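Local coordinates for cytochrome C (Marichromatium purpuratum 984, PDB 5LO9), which probably oxidises thiosulfate to tetrathionate, working as a TsdB-TsdA fusion in which four haem c groups carry the electrons, at residues A103-A108 against A183-T188; G128-G133 against L414-V419; Y430-G435 against H473-D478; R438-A443 against S495-Y500. All blocks are in the same frame, centred on the assembly; numbering follows the deposited sequence.

From the N terminus, contact 1 opens on helix 102-110 and closes on helix 176-187, within one haem-binding cytochrome c unit. Before it closes, the loop 128-133 begins contact 2, which reaches on to the hairpin at 414-419. These two contacts therefore cross, and they touch where Phe186 packs near Gly129. Contact 2 spans the longest stretch of chain and joins two cytochrome c units. Contacts 3 and 4 follow it in series. Their segments alternate, so they cross as well: the loop 430-435 and the start of helix 439-449 are met by 473-478 and then 495-500. Gln477 and Tyr500 link this pair; contact 3 borders the thiosulfate site, with contact 4 next to it.

Contact 1: A103-A108 against A183-T188; sequences AGRALA and AAYFAT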
# COMPACT_ATOMS: atom_id res chain seq x y z
N ALA A 103 -23.40 -25.11 -9.60
CA ALA A 103 -23.27 -25.21 -8.15
C ALA A 103 -22.06 -26.01 -7.70
O ALA A 103 -21.75 -26.01 -6.50
CB ALA A 103 -24.51 -25.86 -7.55
N GLY A 104 -21.45 -26.76 -8.61
CA GLY A 104 -20.25 -27.49 -8.29
C GLY A 104 -18.98 -26.69 -8.56
O GLY A 104 -17.91 -27.04 -8.02
N ARG A 105 -19.05 -25.66 -9.41
CA ARG A 105 -17.84 -24.90 -9.77
C ARG A 105 -17.04 -24.46 -8.54
O ARG A 105 -15.80 -24.52 -8.54
CB ARG A 105 -18.21 -23.69 -10.63
CG ARG A 105 -17.06 -22.74 -10.99
CD ARG A 105 -17.49 -21.73 -12.02
NE ARG A 105 -16.36 -20.99 -12.56
CZ ARG A 105 -16.50 -19.90 -13.33
NH1 ARG A 105 -17.72 -19.44 -13.62
NH2 ARG A 105 -15.42 -19.25 -13.78
N ALA A 106 -17.71 -24.01 -7.48
CA ALA A 106 -16.96 -23.48 -6.36
C ALA A 106 -16.07 -24.56 -5.78
O ALA A 106 -14.86 -24.36 -5.62
CB ALA A 106 -17.88 -22.90 -5.31
N LEU A 107 -16.65 -25.71 -5.45
CA LEU A 107 -15.86 -26.80 -4.86
C LEU A 107 -14.83 -27.33 -5.86
O LEU A 107 -13.69 -27.62 -5.49
CB LEU A 107 -16.79 -27.92 -4.38
CG LEU A 107 -17.54 -27.63 -3.07
CD1 LEU A 107 -18.58 -28.71 -2.81
CD2 LEU A 107 -16.62 -27.50 -1.87
N ALA A 108 -15.21 -27.45 -7.13
CA ALA A 108 -14.29 -28.06 -8.09
C ALA A 108 -13.01 -27.27 -8.21
O ALA A 108 -11.93 -27.86 -8.33
CB ALA A 108 -14.94 -28.20 -9.47
N ALA A 183 -20.71 -33.86 -9.71
CA ALA A 183 -20.76 -34.84 -10.78
C ALA A 183 -21.23 -34.19 -12.07
O ALA A 183 -20.68 -34.45 -13.15
CB ALA A 183 -21.66 -35.99 -10.39
N ALA A 184 -22.24 -33.33 -11.98
CA ALA A 184 -22.71 -32.66 -13.19
C ALA A 184 -21.65 -31.71 -13.73
O ALA A 184 -21.40 -31.68 -14.95
CB ALA A 184 -24.01 -31.92 -12.91
N TYR A 185 -20.98 -30.98 -12.84
CA TYR A 185 -19.94 -30.07 -13.27
C TYR A 185 -18.87 -30.80 -14.06
O TYR A 185 -18.59 -30.48 -15.21
CB TYR A 185 -19.32 -29.37 -12.06
CG TYR A 185 -18.23 -28.39 -12.44
CD1 TYR A 185 -18.51 -27.07 -12.76
CD2 TYR A 185 -16.91 -28.81 -12.54
CE1 TYR A 185 -17.51 -26.18 -13.14
CE2 TYR A 185 -15.91 -27.94 -12.92
CZ TYR A 185 -16.21 -26.62 -13.23
OH TYR A 185 -15.20 -25.76 -13.60
N PHE A 186 -18.30 -31.85 -13.47
CA PHE A 186 -17.18 -32.50 -14.15
C PHE A 186 -17.65 -33.32 -15.34
O PHE A 186 -16.91 -33.47 -16.31
CB PHE A 186 -16.37 -33.36 -13.17
CG PHE A 186 -15.40 -32.55 -12.36
CD1 PHE A 186 -14.31 -31.96 -12.98
CD2 PHE A 186 -15.61 -32.34 -11.01
CE1 PHE A 186 -13.41 -31.19 -12.25
CE2 PHE A 186 -14.74 -31.58 -10.28
CZ PHE A 186 -13.63 -30.99 -10.90
N ALA A 187 -18.88 -33.82 -15.30
CA ALA A 187 -19.40 -34.54 -16.46
C ALA A 187 -19.55 -33.61 -17.67
O ALA A 187 -19.44 -34.07 -18.81
CB ALA A 187 -20.72 -35.21 -16.10
N THR A 188 -19.77 -32.31 -17.45
CA THR A 188 -19.91 -31.37 -18.55
C THR A 188 -18.62 -30.60 -18.84
O THR A 188 -18.69 -29.50 -19.41
CB THR A 188 -21.05 -30.37 -18.30
OG1 THR A 188 -20.78 -29.55 -17.15
CG2 THR A 188 -22.35 -31.10 -18.04
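Tyr185 lies across one side of helix 102-110 and meets Gly104, Arg105 and Ala108. Helices 102-110 and 176-187 cross at nearly a right angle. Their local axes run 83° apart and come within 8.4 Å. Gly104 and Tyr185 are the closest backbone pair, CA atoms 5.6 Å apart. A side chain on Gly104 would point at Tyr185, so the glycine lets the helices approach.

The contacts between side chains are apolar. One side of the Tyr185 ring meets both Arg105 and Ala108. Its CE1 lies 3.6 Å from Arg105 CB, and its CE2 3.6 Å from Ala108 CB. Its CG stands anti to the backbone N (chi1 -180°), carrying the ring toward the other helix. Phe186 turns the other way, with CG beside its own N (chi1 -81°). Its CZ comes to 3.4 Å from Ala108 CB, so this one methyl touches both rings. The two aromatics also meet each other: Tyr185 CD2 stands 3.9 Å above the centre of the Phe186 ring.

The polar end of Tyr185 is met from outside: OH bonds to Glu109. Arg189 adds a cation-pi contact with the ring. An alanine in place of Tyr185 is likely to open a gap against Arg105 and Ala108 and leave Glu109 without its hydroxyl partner.

A crossing of the first and last helices is the hallmark of class I cytochromes c. Phe186 continues toward Cys121, which binds the haem covalently. No hydrogen bond spans the two segments, so their fit rests on shape and apolar cover close to the haem.

Contact 2: G128-G133 against L414-V419; sequences GGVGAG and LVDGEV
Val415 carries this contact, pressing its two methyl groups onto the loop at Val130, Gly131 and Ala132. Its CB points from the strand toward that loop and then forks. CG1, anti to the backbone N (chi1 174°), reaches Gly131 O at 3.7 Å. The same methyl meets Val130 CG2 at 4.1 Å, and the two valines lie alongside, pointing opposite ways. CG2 takes the other branch. It touches Gly131 O at 4.0 Å and Ala132 CA at 4.1 Å, and Ala132 CB lies a little farther off.

Val415 is held in place by a tight hairpin. A type I' turn runs from Val415 to Glu418, with Asp416 and Gly417 at its corner. Val415 N bonds to Glu418 O at 2.9 Å, and Glu418 N returns a bond to Val415 O. Asp416 adds a loose flank, its OD1 4.4 Å from Val130 CG2.

The loop follows helix 121-125, which ends on the haem ligand His125, and Gly131 bonds to His125 through the backbone. Glu418 lies on Pro127, and its carboxylate bonds to His270 and weakly to Thr273. The loop and the hairpin belong to different cytochrome c units, probably the TsdB and TsdA parts of the fusion. No hydrogen bond or salt bridge joins the two segments. Valine methyls against a backbone carbonyl and small apolar groups make a modest seam that depends on fit more than on directed bonds.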
# COMPACT_ATOMS: atom_id res chain seq x y z
N GLY A 128 -8.92 -28.30 -14.85
CA GLY A 128 -10.21 -28.69 -15.38
C GLY A 128 -10.56 -30.15 -15.26
O GLY A 128 -11.51 -30.59 -15.93
N GLY A 129 -9.85 -30.87 -14.38
CA GLY A 129 -10.06 -32.29 -14.15
C GLY A 129 -9.67 -33.21 -15.28
O GLY A 129 -10.29 -34.26 -15.46
N VAL A 130 -8.65 -32.86 -16.05
CA VAL A 130 -8.16 -33.76 -17.10
C VAL A 130 -7.22 -34.82 -16.55
O VAL A 130 -6.74 -35.66 -17.31
CB VAL A 130 -7.48 -32.90 -18.18
CG1 VAL A 130 -8.49 -31.99 -18.77
CG2 VAL A 130 -6.31 -32.10 -17.59
N GLY A 131 -6.98 -34.82 -15.25
CA GLY A 131 -6.10 -35.80 -14.66
C GLY A 131 -4.73 -35.22 -14.39
O GLY A 131 -4.31 -34.24 -14.98
N ALA A 132 -3.99 -35.89 -13.45
CA ALA A 132 -2.66 -35.51 -13.02
C ALA A 132 -1.81 -36.76 -12.90
O ALA A 132 -1.43 -37.21 -11.82
CB ALA A 132 -2.69 -34.74 -11.71
N GLY A 133 -1.46 -37.34 -14.02
CA GLY A 133 -0.66 -38.55 -13.99
C GLY A 133 -1.45 -39.79 -13.60
O GLY A 133 -2.69 -39.81 -13.59
N LEU A 414 3.76 -31.24 -13.53
CA LEU A 414 3.15 -30.20 -14.34
C LEU A 414 2.17 -30.85 -15.31
O LEU A 414 2.43 -31.95 -15.82
CB LEU A 414 4.26 -29.45 -15.06
CG LEU A 414 4.72 -28.15 -14.42
CD1 LEU A 414 5.11 -28.33 -13.00
CD2 LEU A 414 5.94 -27.63 -15.17
N VAL A 415 1.05 -30.19 -15.58
CA VAL A 415 0.03 -30.68 -16.50
C VAL A 415 -0.36 -29.54 -17.43
O VAL A 415 -0.88 -28.51 -16.97
CB VAL A 415 -1.21 -31.20 -15.75
CG1 VAL A 415 -2.34 -31.59 -16.71
CG2 VAL A 415 -0.82 -32.35 -14.86
N ASP A 416 -0.13 -29.72 -18.74
CA ASP A 416 -0.38 -28.67 -19.74
C ASP A 416 0.28 -27.36 -19.32
O ASP A 416 -0.27 -26.28 -19.48
CB ASP A 416 -1.88 -28.46 -19.98
CG ASP A 416 -2.59 -29.71 -20.58
OD1 ASP A 416 -3.84 -29.84 -20.46
OD2 ASP A 416 -1.87 -30.57 -21.17
N GLY A 417 1.50 -27.45 -18.76
CA GLY A 417 2.24 -26.29 -18.30
C GLY A 417 1.87 -25.76 -16.93
O GLY A 417 2.66 -24.99 -16.37
N GLU A 418 0.71 -26.12 -16.38
CA GLU A 418 0.30 -25.70 -15.05
C GLU A 418 0.97 -26.52 -13.96
O GLU A 418 1.19 -27.73 -14.12
CB GLU A 418 -1.21 -25.84 -14.88
CG GLU A 418 -2.06 -25.00 -15.86
CD GLU A 418 -1.76 -23.49 -15.85
OE1 GLU A 418 -1.55 -22.86 -14.77
OE2 GLU A 418 -1.70 -22.95 -16.99
N VAL A 419 1.29 -25.86 -12.85
CA VAL A 419 1.91 -26.54 -11.72
C VAL A 419 0.80 -27.22 -10.93
O VAL A 419 0.01 -26.55 -10.27
CB VAL A 419 2.68 -25.58 -10.80
CG1 VAL A 419 3.43 -26.40 -9.76
CG2 VAL A 419 3.66 -24.72 -11.57

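Contact 3: Y430-G435 against H473-D478; sequences YNWGAG and HERPQD. With HEC (heme c), chain E; THJ (thiosulfate), chain J.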
# COMPACT_ATOMS: atom_id res chain seq x y z
N TYR A 430 12.24 -23.43 -5.97
CA TYR A 430 12.69 -22.15 -5.46
C TYR A 430 14.20 -22.17 -5.25
O TYR A 430 14.79 -23.24 -5.03
CB TYR A 430 12.00 -21.82 -4.13
CG TYR A 430 12.01 -22.94 -3.09
CD1 TYR A 430 13.10 -23.09 -2.21
CD2 TYR A 430 10.95 -23.82 -2.98
CE1 TYR A 430 13.12 -24.08 -1.25
CE2 TYR A 430 10.96 -24.84 -1.99
CZ TYR A 430 12.04 -24.95 -1.14
OH TYR A 430 12.07 -25.92 -0.18
N ASN A 431 14.83 -20.98 -5.30
CA ASN A 431 16.28 -20.95 -5.29
C ASN A 431 16.80 -20.80 -3.85
O ASN A 431 16.04 -20.76 -2.88
CB ASN A 431 16.83 -19.88 -6.28
CG ASN A 431 16.68 -18.39 -5.81
OD1 ASN A 431 16.74 -18.05 -4.61
ND2 ASN A 431 16.57 -17.51 -6.81
N TRP A 432 18.14 -20.76 -3.72
CA TRP A 432 18.79 -20.86 -2.42
C TRP A 432 18.63 -19.60 -1.58
O TRP A 432 19.03 -19.60 -0.41
CB TRP A 432 20.28 -21.15 -2.60
CG TRP A 432 20.67 -22.61 -2.69
CD1 TRP A 432 21.11 -23.27 -3.80
CD2 TRP A 432 20.66 -23.55 -1.64
NE1 TRP A 432 21.39 -24.58 -3.50
CE2 TRP A 432 21.12 -24.78 -2.17
CE3 TRP A 432 20.32 -23.49 -0.29
CZ2 TRP A 432 21.22 -25.93 -1.40
CZ3 TRP A 432 20.43 -24.63 0.47
CH2 TRP A 432 20.87 -25.83 -0.08
N GLY A 433 18.06 -18.54 -2.15
CA GLY A 433 17.81 -17.35 -1.38
C GLY A 433 16.40 -17.29 -0.84
O GLY A 433 16.10 -16.42 -0.02
N ALA A 434 15.53 -18.20 -1.27
CA ALA A 434 14.13 -18.17 -0.85
C ALA A 434 13.98 -18.63 0.59
O ALA A 434 14.68 -19.54 1.05
CB ALA A 434 13.26 -19.04 -1.75
N GLY A 435 13.07 -17.97 1.31
CA GLY A 435 12.82 -18.29 2.69
C GLY A 435 12.51 -19.75 2.93
O GLY A 435 12.85 -20.30 3.99
N HIS A 473 19.04 -30.59 -0.58
CA HIS A 473 19.24 -30.90 -1.99
C HIS A 473 19.69 -29.65 -2.74
O HIS A 473 19.45 -28.52 -2.31
CB HIS A 473 17.94 -31.40 -2.62
CG HIS A 473 17.49 -32.75 -2.14
ND1 HIS A 473 16.79 -32.93 -0.96
CD2 HIS A 473 17.60 -33.97 -2.70
CE1 HIS A 473 16.52 -34.21 -0.81
NE2 HIS A 473 16.99 -34.87 -1.85
N GLU A 474 20.33 -29.85 -3.88
CA GLU A 474 20.66 -28.65 -4.64
C GLU A 474 19.41 -28.09 -5.29
O GLU A 474 18.43 -28.80 -5.54
CB GLU A 474 21.71 -28.92 -5.73
CG GLU A 474 23.14 -28.95 -5.23
CD GLU A 474 23.67 -27.59 -4.73
OE1 GLU A 474 23.08 -26.53 -5.06
OE2 GLU A 474 24.67 -27.58 -3.98
N ARG A 475 19.47 -26.80 -5.58
CA ARG A 475 18.42 -26.02 -6.23
C ARG A 475 19.14 -24.82 -6.82
O ARG A 475 20.34 -24.66 -6.55
CB ARG A 475 17.36 -25.55 -5.22
CG ARG A 475 17.97 -24.67 -4.10
CD ARG A 475 16.96 -24.25 -3.05
NE ARG A 475 16.50 -25.40 -2.28
CZ ARG A 475 15.40 -26.10 -2.56
NH1 ARG A 475 14.62 -25.78 -3.60
NH2 ARG A 475 15.08 -27.12 -1.78
N PRO A 476 18.47 -23.94 -7.56
CA PRO A 476 19.18 -22.85 -8.22
C PRO A 476 19.94 -21.96 -7.25
O PRO A 476 19.56 -21.76 -6.10
CB PRO A 476 18.08 -22.07 -8.92
CG PRO A 476 17.02 -23.12 -9.20
CD PRO A 476 17.05 -23.98 -7.96
N GLN A 477 21.07 -21.47 -7.74
CA GLN A 477 21.98 -20.68 -6.93
C GLN A 477 21.31 -19.44 -6.32
O GLN A 477 20.34 -18.86 -6.86
CB GLN A 477 23.16 -20.26 -7.79
CG GLN A 477 24.20 -19.45 -7.06
CD GLN A 477 24.90 -20.22 -6.01
OE1 GLN A 477 24.64 -20.06 -4.82
NE2 GLN A 477 25.81 -21.10 -6.45
N ASP A 478 21.87 -19.00 -5.20
CA ASP A 478 21.47 -17.73 -4.60
C ASP A 478 21.72 -16.59 -5.58
O ASP A 478 22.82 -16.51 -6.16
CB ASP A 478 22.24 -17.51 -3.32
CG ASP A 478 21.64 -16.43 -2.46
OD1 ASP A 478 21.16 -15.45 -3.05
OD2 ASP A 478 21.68 -16.57 -1.21
FE HEC E . 5.76 -15.58 -0.66
CHA HEC E . 6.16 -14.23 2.57
CHB HEC E . 3.96 -12.75 -1.65
CHC HEC E . 5.60 -16.81 -3.96
CHD HEC E . 7.17 -18.52 0.42
NA HEC E . 5.17 -13.83 0.30
C1A HEC E . 5.43 -13.48 1.56
C2A HEC E . 4.88 -12.16 1.93
C3A HEC E . 4.23 -11.72 0.71
C4A HEC E . 4.46 -12.83 -0.25
CMA HEC E . 3.48 -10.46 0.51
CAA HEC E . 4.95 -11.48 3.27
CBA HEC E . 4.03 -12.21 4.25
CGA HEC E . 3.94 -11.49 5.58
O1A HEC E . 2.98 -11.78 6.32
O2A HEC E . 4.83 -10.65 5.92
NB HEC E . 4.95 -14.93 -2.47
C1B HEC E . 4.27 -13.78 -2.65
C2B HEC E . 3.83 -13.58 -4.03
C3B HEC E . 4.32 -14.78 -4.71
C4B HEC E . 5.01 -15.53 -3.65
CMB HEC E . 3.04 -12.46 -4.59
CAB HEC E . 4.18 -15.11 -6.16
CBB HEC E . 4.95 -14.06 -6.95
NC HEC E . 6.31 -17.35 -1.61
C1C HEC E . 6.15 -17.67 -2.90
C2C HEC E . 6.57 -19.06 -3.22
C3C HEC E . 7.04 -19.56 -1.92
C4C HEC E . 6.82 -18.42 -1.00
CMC HEC E . 6.52 -19.73 -4.57
CAC HEC E . 7.57 -20.92 -1.52
CBC HEC E . 8.67 -21.38 -2.43
ND HEC E . 6.54 -16.23 1.17
C1D HEC E . 7.05 -17.43 1.38
C2D HEC E . 7.51 -17.62 2.77
C3D HEC E . 7.23 -16.34 3.45
C4D HEC E . 6.63 -15.57 2.32
CMD HEC E . 8.14 -18.86 3.29
CAD HEC E . 7.46 -15.92 4.89
CBD HEC E . 8.92 -16.02 5.38
CGD HEC E . 9.99 -15.16 4.70
O1D HEC E . 10.16 -15.14 3.44
O2D HEC E . 10.75 -14.47 5.44
S1 THJ J . 10.65 -14.64 -0.28
O1 THJ J . 11.14 -13.22 -0.45
O2 THJ J . 11.06 -15.19 1.05
O3 THJ J . 11.33 -15.47 -1.30
S2 THJ J . 8.83 -14.75 -0.60
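Arg475 grips Tyr430 twice. Its guanidinium lies flat on the tyrosine ring, planes 6° apart and centres 4.0 Å apart. Its NH1 also bonds to Tyr430 O at 2.9 Å (160°), with the oxygen at the guanidinium's edge. A bend at chi3 (67°) turns the group onto the ring. Tyr430 OH bonds to Asn471.

Trp432 packs on the same arginine. Arg475 CG sits over the five-membered ring, 3.4 Å from its centroid, in a CH-pi contact. At the ring's edge Trp432 NE1 donates to Glu474 OE1 at 3.0 Å, meeting it from above the carboxylate plane. Trp432 N bonds to Pro476 O at 2.9 Å. A leucine in place of Trp432 has no indole N-H or flat face, so Glu474 OE1 would probably lose this donor and the Arg475 chain pack less firmly.

An Asx turn at Asn431 shapes the loop, which then runs to the thiosulfate. Gly435 N makes a weak bond to thiosulfate O2 at 3.4 Å, and Tyr430 CD2 touches haem CBC.

The 430-435 loop leads into helix 439-449. The 473-478 segment runs between helix 460-470 and helix 485-492, and Glu474 also holds Gly512 and Gly514 of the C-terminal tail.

Contact 4: R438-A443 against S495-Y500; sequences RVDTAA and SPFDLY
Ser495 and Phe497 meet the start of helix 439-449 at Arg438, its N-cap residue, Val439 and Asp440. Ser495 OG accepts from Phe497 N in an ST turn and lies near the Arg438 guanidinium. Pro496 leads to Phe497, whose carbonyl makes the one direct hydrogen bond between the segments. Val439 N donates to Phe497 O at 2.9 Å, almost straight (177°), so an N-H of the helix's first turn is satisfied.

One face of the Phe497 ring takes Asp440 CB, 4.2 Å from its centroid, and the carboxylate stacks with its plane 10° from the ring's. Arg438 holds that carboxylate in a side-on salt bridge. A bend at chi3 (62°) lets NE bond to Asp440 OD2 and NH2 to Asp440 OD1, each at 2.9 Å.

Asp498 joins through a water that accepts from Arg438 NH1 (NH1 to water O 3.0 Å) and donates to Asp498 OD1. His493 also bonds to that oxygen, and OD2 makes an Asx turn with Tyr500 N. Leu499 CG touches Val439 CG2 at 4.2 Å.

Tyr500 packs on helix 485-492 and meets Trp432 edge-to-face. Trp464 of helix 460-470 lies against Phe497, Val439 and Asp440, so the segment bridges these helices with helix 439-449.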
# COMPACT_ATOMS: atom_id res chain seq x y z
N ARG A 438 15.03 -22.50 4.18
CA ARG A 438 15.42 -22.66 5.58
C ARG A 438 14.65 -23.80 6.21
O ARG A 438 13.48 -24.05 5.89
CB ARG A 438 15.15 -21.40 6.41
CG ARG A 438 16.13 -20.28 6.21
CD ARG A 438 15.76 -19.09 7.01
NE ARG A 438 15.75 -19.29 8.47
CZ ARG A 438 16.67 -18.81 9.32
NH1 ARG A 438 17.71 -18.11 8.88
NH2 ARG A 438 16.55 -19.04 10.63
N VAL A 439 15.31 -24.48 7.16
CA VAL A 439 14.73 -25.67 7.76
C VAL A 439 13.60 -25.28 8.69
O VAL A 439 12.53 -25.90 8.66
CB VAL A 439 15.82 -26.48 8.49
CG1 VAL A 439 15.21 -27.64 9.20
CG2 VAL A 439 16.81 -27.03 7.49
N ASP A 440 13.79 -24.23 9.50
CA ASP A 440 12.74 -23.80 10.43
C ASP A 440 11.52 -23.27 9.69
O ASP A 440 10.38 -23.59 10.07
CB ASP A 440 13.24 -22.72 11.42
CG ASP A 440 13.87 -21.49 10.73
OD1 ASP A 440 14.15 -20.50 11.46
OD2 ASP A 440 14.16 -21.51 9.51
N THR A 441 11.73 -22.51 8.63
CA THR A 441 10.59 -21.97 7.91
C THR A 441 9.81 -23.07 7.20
O THR A 441 8.58 -23.13 7.30
CB THR A 441 11.07 -20.93 6.92
OG1 THR A 441 11.68 -19.87 7.65
CG2 THR A 441 9.92 -20.40 6.16
N ALA A 442 10.50 -23.96 6.49
CA ALA A 442 9.80 -25.03 5.80
C ALA A 442 9.19 -26.01 6.79
O ALA A 442 8.13 -26.59 6.53
CB ALA A 442 10.73 -25.75 4.84
N ALA A 443 9.84 -26.23 7.92
CA ALA A 443 9.25 -27.13 8.89
C ALA A 443 7.93 -26.56 9.40
O ALA A 443 6.95 -27.29 9.57
CB ALA A 443 10.20 -27.37 10.05
N SER A 495 23.26 -19.29 9.82
CA SER A 495 22.26 -19.73 10.79
C SER A 495 22.33 -21.24 10.94
O SER A 495 22.68 -21.95 9.98
CB SER A 495 20.84 -19.33 10.36
OG SER A 495 19.87 -20.11 11.06
N PRO A 496 21.97 -21.78 12.11
CA PRO A 496 21.95 -23.25 12.26
C PRO A 496 20.85 -23.92 11.44
O PRO A 496 20.89 -25.14 11.27
CB PRO A 496 21.71 -23.46 13.77
CG PRO A 496 21.98 -22.08 14.43
CD PRO A 496 21.62 -21.07 13.36
N PHE A 497 19.87 -23.16 10.92
CA PHE A 497 18.77 -23.72 10.16
C PHE A 497 18.91 -23.50 8.67
O PHE A 497 17.92 -23.64 7.96
CB PHE A 497 17.44 -23.10 10.60
CG PHE A 497 17.17 -23.23 12.08
CD1 PHE A 497 16.80 -24.44 12.63
CD2 PHE A 497 17.28 -22.14 12.91
CE1 PHE A 497 16.57 -24.57 13.98
CE2 PHE A 497 17.06 -22.26 14.26
CZ PHE A 497 16.70 -23.47 14.79
N ASP A 498 20.09 -23.12 8.20
CA ASP A 498 20.36 -22.83 6.79
C ASP A 498 21.51 -23.76 6.41
O ASP A 498 22.62 -23.66 6.94
CB ASP A 498 20.71 -21.33 6.58
CG ASP A 498 20.64 -20.89 5.12
OD1 ASP A 498 20.24 -19.72 4.77
OD2 ASP A 498 20.99 -21.78 4.30
N LEU A 499 21.25 -24.69 5.50
CA LEU A 499 22.25 -25.68 5.14
C LEU A 499 23.11 -25.25 3.97
O LEU A 499 23.97 -26.01 3.54
CB LEU A 499 21.62 -27.03 4.81
CG LEU A 499 20.61 -27.60 5.81
CD1 LEU A 499 20.14 -29.01 5.38
CD2 LEU A 499 21.18 -27.60 7.18
N TYR A 500 22.89 -24.05 3.44
CA TYR A 500 23.74 -23.54 2.37
C TYR A 500 25.18 -23.50 2.87
O TYR A 500 25.46 -22.99 3.96
CB TYR A 500 23.26 -22.14 1.95
CG TYR A 500 23.98 -21.55 0.76
CD1 TYR A 500 23.42 -21.62 -0.52
CD2 TYR A 500 25.24 -20.96 0.88
CE1 TYR A 500 24.08 -21.07 -1.64
CE2 TYR A 500 25.90 -20.40 -0.23
CZ TYR A 500 25.32 -20.46 -1.49
OH TYR A 500 25.96 -19.93 -2.60
O HOH W 1 19.03 -17.71 6.18